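Local coordinates for GTPase subunit of restriction endonuclease (Thermococcus gammatolerans, PDB 6P0F), which probably recognises modified DNA through its YTH-like N-terminal domain, as the GTPase subunit of a McrBC-type restriction endonuclease, at residues A[21-25]-A[26-30]; A[31-34]-A[35-39]; A[156-159]-A[160-164]; A[167-170]-A[171-175]. One frame throughout, in Å; residues are numbered along the deposited sequence.

Contact 1 (A[21-25]-A[26-30])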
loop_
_atom_site.group_PDB
_atom_site.type_symbol
_atom_site.label_atom_id
_atom_site.label_comp_id
_atom_site.label_asym_id
_atom_site.label_seq_id
_atom_site.Cartn_x
_atom_site.Cartn_y
_atom_site.Cartn_z
ATOM N N GLU A 21 -6.796 7.868 -0.614
ATOM C CA GLU A 21 -6.551 9.292 -0.464
ATOM C C GLU A 21 -6.593 9.698 1.003
ATOM O O GLU A 21 -5.767 10.491 1.458
ATOM C CB GLU A 21 -7.592 10.064 -1.281
ATOM C CG GLU A 21 -7.425 11.570 -1.243
ATOM C CD GLU A 21 -8.443 12.267 -2.145
ATOM O OE1 GLU A 21 -9.648 12.001 -1.970
ATOM O OE2 GLU A 21 -8.033 13.031 -3.047
ATOM N N GLU A 22 -7.521 9.120 1.766
ATOM C CA GLU A 22 -7.679 9.522 3.147
ATOM C C GLU A 22 -6.464 9.156 3.994
ATOM O O GLU A 22 -5.960 9.986 4.756
ATOM C CB GLU A 22 -8.944 8.908 3.736
ATOM C CG GLU A 22 -9.154 9.313 5.171
ATOM C CD GLU A 22 -9.701 10.754 5.307
ATOM O OE1 GLU A 22 -9.346 11.423 6.291
ATOM O OE2 GLU A 22 -10.510 11.162 4.428
ATOM N N THR A 23 -6.003 7.908 3.924
ATOM C CA THR A 23 -5.021 7.455 4.882
ATOM C C THR A 23 -3.626 7.224 4.337
ATOM O O THR A 23 -2.723 7.060 5.151
ATOM C CB THR A 23 -5.474 6.169 5.586
ATOM O OG1 THR A 23 -5.690 5.126 4.643
ATOM C CG2 THR A 23 -6.779 6.422 6.370
ATOM N N ILE A 24 -3.422 7.216 3.019
ATOM C CA ILE A 24 -2.082 7.138 2.436
ATOM C C ILE A 24 -1.648 8.463 1.837
ATOM O O ILE A 24 -0.493 8.872 1.995
ATOM C CB ILE A 24 -1.987 6.002 1.394
ATOM C CG1 ILE A 24 -2.132 4.647 2.085
ATOM C CG2 ILE A 24 -0.678 6.074 0.632
ATOM C CD1 ILE A 24 -0.965 4.307 3.002
ATOM N N LEU A 25 -2.519 9.142 1.105
ATOM C CA LEU A 25 -2.084 10.387 0.489
ATOM C C LEU A 25 -2.154 11.551 1.460
ATOM O O LEU A 25 -1.192 12.305 1.592
ATOM C CB LEU A 25 -2.891 10.665 -0.778
ATOM C CG LEU A 25 -2.861 9.617 -1.904
ATOM C CD1 LEU A 25 -3.629 10.086 -3.103
ATOM C CD2 LEU A 25 -1.406 9.338 -2.255
ATOM N N LYS A 26 -3.249 11.684 2.200
ATOM C CA LYS A 26 -3.380 12.715 3.211
ATOM C C LYS A 26 -2.792 12.265 4.538
ATOM O O LYS A 26 -1.910 12.933 5.087
ATOM C CB LYS A 26 -4.856 13.079 3.361
ATOM C CG LYS A 26 -5.106 14.178 4.306
ATOM C CD LYS A 26 -6.598 14.587 4.373
ATOM C CE LYS A 26 -7.549 13.420 4.711
ATOM N NZ LYS A 26 -7.314 12.788 6.074
ATOM N N GLY A 27 -3.204 11.087 5.004
ATOM C CA GLY A 27 -2.840 10.635 6.326
ATOM C C GLY A 27 -3.804 11.179 7.359
ATOM O O GLY A 27 -4.663 12.026 7.080
ATOM N N VAL A 28 -3.651 10.685 8.586
ATOM C CA VAL A 28 -4.540 11.114 9.660
ATOM C C VAL A 28 -3.728 11.598 10.851
ATOM O O VAL A 28 -2.634 11.105 11.142
ATOM C CB VAL A 28 -5.518 10.005 10.099
ATOM C CG1 VAL A 28 -6.325 9.465 8.927
ATOM C CG2 VAL A 28 -4.803 8.874 10.776
ATOM N N LYS A 29 -4.271 12.587 11.559
ATOM C CA LYS A 29 -3.618 13.044 12.772
ATOM C C LYS A 29 -3.529 11.884 13.753
ATOM O O LYS A 29 -4.430 11.052 13.832
ATOM C CB LYS A 29 -4.400 14.206 13.377
ATOM C CG LYS A 29 -4.301 15.475 12.543
ATOM C CD LYS A 29 -5.198 16.589 13.064
ATOM C CE LYS A 29 -5.359 17.696 12.003
ATOM N NZ LYS A 29 -6.326 18.774 12.415
ATOM N N ARG A 30 -2.431 11.826 14.492
ATOM C CA ARG A 30 -2.241 10.729 15.437
ATOM C C ARG A 30 -3.401 10.628 16.427
ATOM O O ARG A 30 -3.777 9.520 16.822
ATOM C CB ARG A 30 -0.927 10.923 16.195
ATOM C CG ARG A 30 -0.683 9.878 17.245
ATOM C CD ARG A 30 0.656 10.100 17.975
ATOM N NE ARG A 30 0.648 9.352 19.225
ATOM C CZ ARG A 30 1.698 8.735 19.734
ATOM N NH1 ARG A 30 2.859 8.789 19.124
ATOM N NH2 ARG A 30 1.579 8.062 20.860
#

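Contact 2 (A[31-34]-A[35-39])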
loop_
_atom_site.group_PDB
_atom_site.type_symbol
_atom_site.label_atom_id
_atom_site.label_comp_id
_atom_site.label_asym_id
_atom_site.label_seq_id
_atom_site.Cartn_x
_atom_site.Cartn_y
_atom_site.Cartn_z
ATOM N N ASN A 31 -3.989 11.755 16.829
ATOM C CA ASN A 31 -5.090 11.669 17.791
ATOM C C ASN A 31 -6.302 10.927 17.253
ATOM O O ASN A 31 -7.104 10.446 18.057
ATOM C CB ASN A 31 -5.457 13.083 18.272
ATOM C CG ASN A 31 -4.353 13.694 19.102
ATOM O OD1 ASN A 31 -3.410 13.007 19.518
ATOM N ND2 ASN A 31 -4.464 14.990 19.365
ATOM N N GLU A 32 -6.472 10.825 15.924
ATOM C CA GLU A 32 -7.563 10.053 15.353
ATOM C C GLU A 32 -7.398 8.558 15.611
ATOM O O GLU A 32 -8.377 7.810 15.511
ATOM C CB GLU A 32 -7.703 10.340 13.847
ATOM C CG GLU A 32 -7.785 11.852 13.486
ATOM C CD GLU A 32 -7.944 12.120 11.964
ATOM O OE1 GLU A 32 -7.115 12.895 11.348
ATOM O OE2 GLU A 32 -8.914 11.556 11.388
ATOM N N LEU A 33 -6.192 8.101 15.956
ATOM C CA LEU A 33 -5.945 6.690 16.219
ATOM C C LEU A 33 -5.706 6.375 17.690
ATOM O O LEU A 33 -5.727 5.195 18.059
ATOM C CB LEU A 33 -4.722 6.199 15.424
ATOM C CG LEU A 33 -4.833 6.282 13.901
ATOM C CD1 LEU A 33 -3.513 5.871 13.234
ATOM C CD2 LEU A 33 -5.961 5.439 13.433
ATOM N N GLU A 34 -5.380 7.381 18.497
ATOM C CA GLU A 34 -5.143 7.174 19.915
ATOM C C GLU A 34 -6.390 6.569 20.542
ATOM O O GLU A 34 -7.514 6.933 20.196
ATOM C CB GLU A 34 -4.784 8.494 20.591
ATOM C CG GLU A 34 -3.370 8.968 20.269
ATOM C CD GLU A 34 -2.268 8.250 21.031
ATOM O OE1 GLU A 34 -1.104 8.734 21.006
ATOM O OE2 GLU A 34 -2.550 7.187 21.624
ATOM N N GLY A 35 -6.188 5.612 21.426
ATOM C CA GLY A 35 -7.292 4.893 22.012
ATOM C C GLY A 35 -7.641 3.623 21.289
ATOM O O GLY A 35 -8.359 2.790 21.846
ATOM N N GLN A 36 -7.153 3.451 20.065
ATOM C CA GLN A 36 -7.426 2.275 19.262
ATOM C C GLN A 36 -6.180 1.534 18.831
ATOM O O GLN A 36 -6.168 0.299 18.824
ATOM C CB GLN A 36 -8.224 2.672 18.014
ATOM C CG GLN A 36 -9.563 3.301 18.320
ATOM C CD GLN A 36 -10.548 2.312 18.905
ATOM O OE1 GLN A 36 -10.512 1.116 18.609
ATOM N NE2 GLN A 36 -11.433 2.812 19.739
ATOM N N ILE A 37 -5.150 2.263 18.410
ATOM C CA ILE A 37 -3.851 1.705 18.058
ATOM C C ILE A 37 -2.924 1.940 19.246
ATOM O O ILE A 37 -2.909 3.033 19.815
ATOM C CB ILE A 37 -3.295 2.359 16.774
ATOM C CG1 ILE A 37 -4.242 2.151 15.593
ATOM C CG2 ILE A 37 -1.910 1.859 16.518
ATOM C CD1 ILE A 37 -4.389 0.690 15.157
ATOM N N GLY A 38 -2.179 0.915 19.643
ATOM C CA GLY A 38 -1.323 1.016 20.802
ATOM C C GLY A 38 -0.270 2.102 20.677
ATOM O O GLY A 38 0.276 2.341 19.600
ATOM N N PRO A 39 0.073 2.743 21.795
ATOM C CA PRO A 39 1.026 3.864 21.724
ATOM C C PRO A 39 2.401 3.426 21.246
ATOM O O PRO A 39 3.153 4.217 20.672
ATOM C CB PRO A 39 1.053 4.388 23.170
ATOM C CG PRO A 39 0.604 3.212 23.989
ATOM C CD PRO A 39 -0.431 2.536 23.166
HETATM O O HOH W 1 -3.547 4.500 21.949
#

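Contact 3 (A[156-159]-A[160-164]). With SO4 (sulfate ion), chain C.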
loop_
_atom_site.group_PDB
_atom_site.type_symbol
_atom_site.label_atom_id
_atom_site.label_comp_id
_atom_site.label_asym_id
_atom_site.label_seq_id
_atom_site.Cartn_x
_atom_site.Cartn_y
_atom_site.Cartn_z
ATOM N N GLY A 156 -0.459 -8.134 -5.679
ATOM C CA GLY A 156 0.541 -8.991 -6.291
ATOM C C GLY A 156 1.811 -9.078 -5.469
ATOM O O GLY A 156 2.152 -8.171 -4.706
ATOM N N TYR A 157 2.503 -10.202 -5.629
ATOM C CA TYR A 157 3.799 -10.444 -5.015
ATOM C C TYR A 157 4.846 -10.452 -6.116
ATOM O O TYR A 157 4.671 -11.145 -7.134
ATOM C CB TYR A 157 3.809 -11.777 -4.262
ATOM C CG TYR A 157 5.188 -12.234 -3.835
ATOM C CD1 TYR A 157 5.872 -11.585 -2.812
ATOM C CD2 TYR A 157 5.807 -13.318 -4.441
ATOM C CE1 TYR A 157 7.125 -11.993 -2.409
ATOM C CE2 TYR A 157 7.065 -13.743 -4.033
ATOM C CZ TYR A 157 7.717 -13.078 -3.024
ATOM O OH TYR A 157 8.965 -13.478 -2.609
ATOM N N VAL A 158 5.903 -9.665 -5.953
ATOM C CA VAL A 158 6.945 -9.576 -6.970
ATOM C C VAL A 158 8.018 -10.606 -6.614
ATOM O O VAL A 158 8.715 -10.484 -5.599
ATOM C CB VAL A 158 7.521 -8.162 -7.095
ATOM C CG1 VAL A 158 8.561 -8.097 -8.210
ATOM C CG2 VAL A 158 6.385 -7.176 -7.393
ATOM N N LYS A 159 8.148 -11.631 -7.452
ATOM C CA LYS A 159 9.083 -12.691 -7.138
ATOM C C LYS A 159 10.500 -12.143 -7.080
ATOM O O LYS A 159 10.854 -11.195 -7.793
ATOM C CB LYS A 159 8.967 -13.819 -8.167
ATOM C CG LYS A 159 7.632 -14.525 -8.061
ATOM C CD LYS A 159 7.647 -15.933 -8.641
ATOM C CE LYS A 159 6.242 -16.533 -8.597
ATOM N NZ LYS A 159 6.258 -17.969 -9.005
ATOM N N PRO A 160 11.344 -12.744 -6.240
ATOM C CA PRO A 160 12.725 -12.255 -6.085
ATOM C C PRO A 160 13.495 -12.064 -7.388
ATOM O O PRO A 160 14.249 -11.089 -7.530
ATOM C CB PRO A 160 13.381 -13.351 -5.229
ATOM C CG PRO A 160 12.277 -14.053 -4.547
ATOM C CD PRO A 160 11.030 -13.889 -5.366
ATOM N N GLU A 161 13.325 -12.971 -8.351
ATOM C CA GLU A 161 14.100 -12.870 -9.581
ATOM C C GLU A 161 13.740 -11.612 -10.360
ATOM O O GLU A 161 14.581 -11.079 -11.102
ATOM C CB GLU A 161 13.902 -14.144 -10.401
ATOM C CG GLU A 161 12.457 -14.548 -10.634
ATOM C CD GLU A 161 11.891 -15.475 -9.560
ATOM O OE1 GLU A 161 12.407 -15.455 -8.416
ATOM O OE2 GLU A 161 10.914 -16.207 -9.866
ATOM N N ARG A 162 12.517 -11.098 -10.177
ATOM C CA ARG A 162 12.166 -9.805 -10.739
ATOM C C ARG A 162 12.534 -8.646 -9.831
ATOM O O ARG A 162 12.966 -7.590 -10.313
ATOM C CB ARG A 162 10.664 -9.665 -10.952
ATOM C CG ARG A 162 10.060 -10.512 -11.843
ATOM C CD ARG A 162 8.624 -10.062 -11.914
ATOM N NE ARG A 162 7.976 -11.099 -12.624
ATOM C CZ ARG A 162 7.866 -11.122 -13.941
ATOM N NH1 ARG A 162 8.363 -10.124 -14.660
ATOM N NH2 ARG A 162 7.259 -12.129 -14.510
HETATM N N MSE A 163 12.247 -8.796 -8.530
HETATM C CA MSE A 163 12.468 -7.743 -7.524
HETATM C C MSE A 163 13.937 -7.380 -7.563
HETATM O O MSE A 163 14.303 -6.201 -7.507
HETATM C CB MSE A 163 12.043 -8.202 -6.120
HETATM C CG MSE A 163 12.279 -7.194 -5.058
HETATM SE SE MSE A 163 12.105 -8.106 -3.292
HETATM C CE MSE A 163 10.476 -9.207 -3.569
ATOM N N SER A 164 14.781 -8.401 -7.727
ATOM C CA SER A 164 16.225 -8.170 -7.729
ATOM C C SER A 164 16.652 -7.183 -8.801
ATOM O O SER A 164 17.584 -6.399 -8.585
ATOM C CB SER A 164 16.959 -9.478 -7.942
ATOM O OG SER A 164 18.360 -9.310 -7.964
HETATM S S SO4 C . 5.838 -14.435 -11.809
HETATM O O1 SO4 C . 5.281 -13.744 -10.630
HETATM O O2 SO4 C . 6.774 -13.517 -12.435
HETATM O O3 SO4 C . 6.509 -15.687 -11.433
HETATM O O4 SO4 C . 4.805 -14.830 -12.739
HETATM O O HOH W 2 6.371 -11.916 -10.058
#

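Contact 4 (A[167-170]-A[171-175])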
loop_
_atom_site.group_PDB
_atom_site.type_symbol
_atom_site.label_atom_id
_atom_site.label_comp_id
_atom_site.label_asym_id
_atom_site.label_seq_id
_atom_site.Cartn_x
_atom_site.Cartn_y
_atom_site.Cartn_z
ATOM N N TYR A 167 15.687 -3.795 -7.107
ATOM C CA TYR A 167 15.808 -3.632 -5.660
ATOM C C TYR A 167 16.720 -2.471 -5.291
ATOM O O TYR A 167 16.409 -1.693 -4.381
ATOM C CB TYR A 167 16.316 -4.943 -5.065
ATOM C CG TYR A 167 16.418 -4.974 -3.562
ATOM C CD1 TYR A 167 15.335 -4.611 -2.757
ATOM C CD2 TYR A 167 17.598 -5.377 -2.945
ATOM C CE1 TYR A 167 15.430 -4.659 -1.376
ATOM C CE2 TYR A 167 17.701 -5.412 -1.551
ATOM C CZ TYR A 167 16.621 -5.060 -0.780
ATOM O OH TYR A 167 16.736 -5.109 0.602
ATOM N N ASP A 168 17.851 -2.326 -5.972
ATOM C CA ASP A 168 18.779 -1.265 -5.613
ATOM C C ASP A 168 18.218 0.106 -5.952
ATOM O O ASP A 168 18.396 1.060 -5.180
ATOM C CB ASP A 168 20.114 -1.531 -6.294
ATOM C CG ASP A 168 20.874 -2.618 -5.588
ATOM O OD1 ASP A 168 21.221 -2.412 -4.393
ATOM O OD2 ASP A 168 21.096 -3.681 -6.214
ATOM N N ILE A 169 17.481 0.214 -7.055
ATOM C CA ILE A 169 16.783 1.460 -7.351
ATOM C C ILE A 169 15.793 1.793 -6.231
ATOM O O ILE A 169 15.736 2.923 -5.727
ATOM C CB ILE A 169 16.071 1.370 -8.710
ATOM C CG1 ILE A 169 17.053 1.092 -9.846
ATOM C CG2 ILE A 169 15.302 2.657 -8.961
ATOM C CD1 ILE A 169 16.369 0.576 -11.124
ATOM N N LEU A 170 14.987 0.815 -5.836
ATOM C CA LEU A 170 13.984 1.078 -4.812
ATOM C C LEU A 170 14.632 1.480 -3.494
ATOM O O LEU A 170 14.148 2.394 -2.818
ATOM C CB LEU A 170 13.098 -0.145 -4.610
ATOM C CG LEU A 170 12.321 -0.680 -5.812
ATOM C CD1 LEU A 170 11.417 -1.878 -5.587
ATOM C CD2 LEU A 170 11.489 0.487 -6.408
ATOM N N LYS A 171 15.722 0.806 -3.100
ATOM C CA LYS A 171 16.377 1.184 -1.846
ATOM C C LYS A 171 16.887 2.620 -1.910
ATOM O O LYS A 171 16.831 3.358 -0.914
ATOM C CB LYS A 171 17.519 0.216 -1.519
ATOM C CG LYS A 171 17.077 -1.140 -1.038
ATOM C CD LYS A 171 18.211 -1.945 -0.384
ATOM C CE LYS A 171 19.278 -2.412 -1.395
ATOM N NZ LYS A 171 20.343 -3.293 -0.767
ATOM N N ASN A 172 17.389 3.043 -3.072
ATOM C CA ASN A 172 17.907 4.401 -3.189
ATOM C C ASN A 172 16.796 5.441 -3.190
ATOM O O ASN A 172 16.997 6.546 -2.676
ATOM C CB ASN A 172 18.780 4.530 -4.439
ATOM C CG ASN A 172 20.090 3.748 -4.312
ATOM O OD1 ASN A 172 20.515 3.388 -3.204
ATOM N ND2 ASN A 172 20.724 3.464 -5.446
ATOM N N ILE A 173 15.622 5.117 -3.732
ATOM C CA ILE A 173 14.500 6.047 -3.605
ATOM C C ILE A 173 14.149 6.238 -2.139
ATOM O O ILE A 173 13.914 7.366 -1.679
ATOM C CB ILE A 173 13.287 5.552 -4.417
ATOM C CG1 ILE A 173 13.579 5.581 -5.929
ATOM C CG2 ILE A 173 12.057 6.402 -4.127
ATOM C CD1 ILE A 173 12.614 4.741 -6.796
ATOM N N LEU A 174 14.122 5.153 -1.373
ATOM C CA LEU A 174 13.620 5.212 -0.012
ATOM C C LEU A 174 14.655 5.702 0.983
ATOM O O LEU A 174 14.299 5.981 2.121
ATOM C CB LEU A 174 13.118 3.842 0.441
ATOM C CG LEU A 174 11.853 3.350 -0.249
ATOM C CD1 LEU A 174 11.642 1.869 0.051
ATOM C CD2 LEU A 174 10.670 4.186 0.166
ATOM N N LYS A 175 15.921 5.791 0.625
ATOM C CA LYS A 175 16.873 6.172 1.654
ATOM C C LYS A 175 16.679 7.581 2.152
ATOM O O LYS A 175 17.215 7.939 3.203
ATOM C CB LYS A 175 18.241 6.015 1.120
ATOM C CG LYS A 175 18.808 4.645 1.536
ATOM C CD LYS A 175 19.704 4.191 0.606
ATOM C CE LYS A 175 20.487 5.424 0.114
ATOM N NZ LYS A 175 21.051 5.970 1.332
HETATM O O HOH W 3 21.608 -4.593 -2.634
#

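Contact 1 (A[21-25]-A[26-30])
The closing turn of helix 15-26 joins Glu22 to Lys26 and illustrates how a helix end can be tied off by both backbone and charge. The two side chains run side by side and point the same way. Glu22 is bent at its second torsion (chi2 77°), and Lys26 folds back at its third (chi3 56°) and again at its fourth, which brings NZ beside the carboxylate. The salt bridge, Glu22 OE1 to Lys26 NZ, is modelled at 2.5 Å, so short that its exact length is doubtful. Lys26 NZ also donates to Gly27 O at 2.9 Å and, weakly, to Glu22 O. Beneath it the helix widens into a pi-type turn: Lys26 N reaches back five residues to Glu21 O at 2.9 Å, and Gly27 N makes a weak bond to Glu22 O. Gly27, with positive phi, then turns the chain out of the helix, a backbone shape in which a CB would press on the preceding carbonyl oxygen. An alanine in place of Glu22 would probably leave the ammonium of Lys26 without its carboxylate mate and its folded chain freer to swing. On the buried flank Thr23 CG2 lies 4.0 Å from Val28 CG1, while Thr23 OG1 bonds to Phe52 O and Trp115 NE1. Val28 also pairs by its backbone with Cys50 of strand 49-55.

Contact 2 (A[31-34]-A[35-39])
Leu33 lays its CB against CG1 of Ile37, 4.1 Å away, and this small apolar overlap forms the inner side of a tight turn. The Leu33 carbonyl gathers the backbone of the turn. Leu33 O accepts Ile37 N at 3.0 Å, an almost straight bond (173° at the hydrogen), and also Gln36 N at 3.0 Å, whose donor stands tilted by 33° from the carbonyl plane. The Gln36 bond closes a type II beta turn with Glu34 and Gly35 at its corners. Gly35 takes a positive phi, and a CB there would collide with Glu34 O. On the outer side, Glu34 curls back at its second torsion (chi2 -77°), which turns its carboxylate toward a water held inside the bend. That water gives hydrogen bonds to Glu34 OE2 at 2.9 Å and to Ile37 O at 2.7 Å, and accepts one from Gly35 N at 2.9 Å. The other carboxylate oxygen, OE1, forms a salt bridge with Arg30. Leu33 and Ile37 both continue inward to Leu42 of helix 39-45 and Phe126 of strand 123-127, and the chain enters that helix through Gly38, its N-cap. The chemistry implies a turn fixed twice over: one carbonyl with two donors sets the backbone, and a three-bonded water couples the carboxylate to the corner at Gly35 and the exit at Ile37.

Contact 3 (A[156-159]-A[160-164])
Val158 and Arg162 cross at about a right angle, the valine CG1 meeting the arginine at CB, 3.8 Å away, so that the aliphatic root of Arg162 rests on Val158. From there the arginine runs out extended to NE and offers the edge of its guanidinium to a sulfate ion, probably from the crystallisation liquor. Arg162 NE (2.7 Å) and Arg162 NH2 (2.5 Å) both donate to SO4 O2, which lies near the guanidinium plane. Arg162 NH1 donates to Leu145 O, at the end of helix 138-145. Lys159 stretches out fully beyond CG and passes along the same anion; its CD and CE lie nearest, Lys159 CE 3.0 Å from SO4 O3, with NZ a little farther off. Glu161 lies beside Lys159 and points the same way, OE2 against CD, where its negative charge may partly offset that of the lysine. A water accepts from Lys159 N and, weakly, from Arg162 NE. Tyr157 and Pro160 also cross nearly perpendicularly, Tyr157 OH being 3.5 Å from Pro160 CD. Replacing Arg162 by a leucine is likely to leave the sulfate without its two guanidinium donors and Leu145 O without the NH1 bond. Lys159, the N-cap, starts the helix by its carbonyl: Lys159 O takes Met163 N in the carbonyl plane (2.9 Å, 170°) and Arg162 N from above that plane. Selenomethionine Met163 sets its CB near Val158 CG1. The contact thus links strand 155-158 to the start of helix 160-174, their local axes 68° apart, with strand 5-11 antiparallel alongside the strand.

Contact 4 (A[167-170]-A[171-175])
Lys171 starts the second segment by laying its aliphatic chain over one face of the Tyr167 ring. Lys171 CD stands 3.9 Å from the centroid of the Tyr167 ring, 28° off the normal, a CH-pi contact, and Lys171 CE lies 3.4 Å from Tyr167 CE2. A bend at the third torsion (chi3 -70°) carries Lys171 NZ over the CE2 side of the ring toward Asp168, its salt bridge to Asp168 OD1 being long at 3.8 Å. A water closes this gap, donating to Asp168 OD1 at 2.8 Å and accepting from Lys171 NZ at 2.6 Å, so the charges are probably coupled in part through this water. Tyr167 is held at its far end by OH bonding to Asn3. Next, Asn172 gives its backbone N to Asp168 O, and its CB and CG lie close to that same oxygen. Ile173 follows with N bonded to Ile169 O at 3.0 Å; its CD1 touches Ile169 CG2 at 4.0 Å and, more loosely, Leu170 CD2. Finally, Leu174 N donates to Leu170 O at 3.1 Å, and its side chain joins Leu170 on Met70 and Leu94. The four successive i to i+4 backbone bonds and the division of side chains, with lysine, aspartate and asparagine outward and leucines inward, mark an amphipathic alpha helix, here the C-terminal end of helix 160-174 lying on strands 70-76 and 91-102.

All four contacts are local, yet their chemistry follows their place in the fold. Contacts 1 and 2 are partly buried neighbours, touching through Val28 and Leu33 and tied by the Arg30-Glu34 salt bridge; the first ends a helix with a charge pair, the second makes a turn around a water. Contact 3, also partly buried, lies on the opposite side of the chain's centre from both, though contacts 1 and 3 reach the same mixed sheet. It opens helix 160-174, which contact 4 continues near the chain end as a surface contact. Charged groups thus meet directly in contact 1, through an anion in contact 3 and probably in part through a water in contact 4.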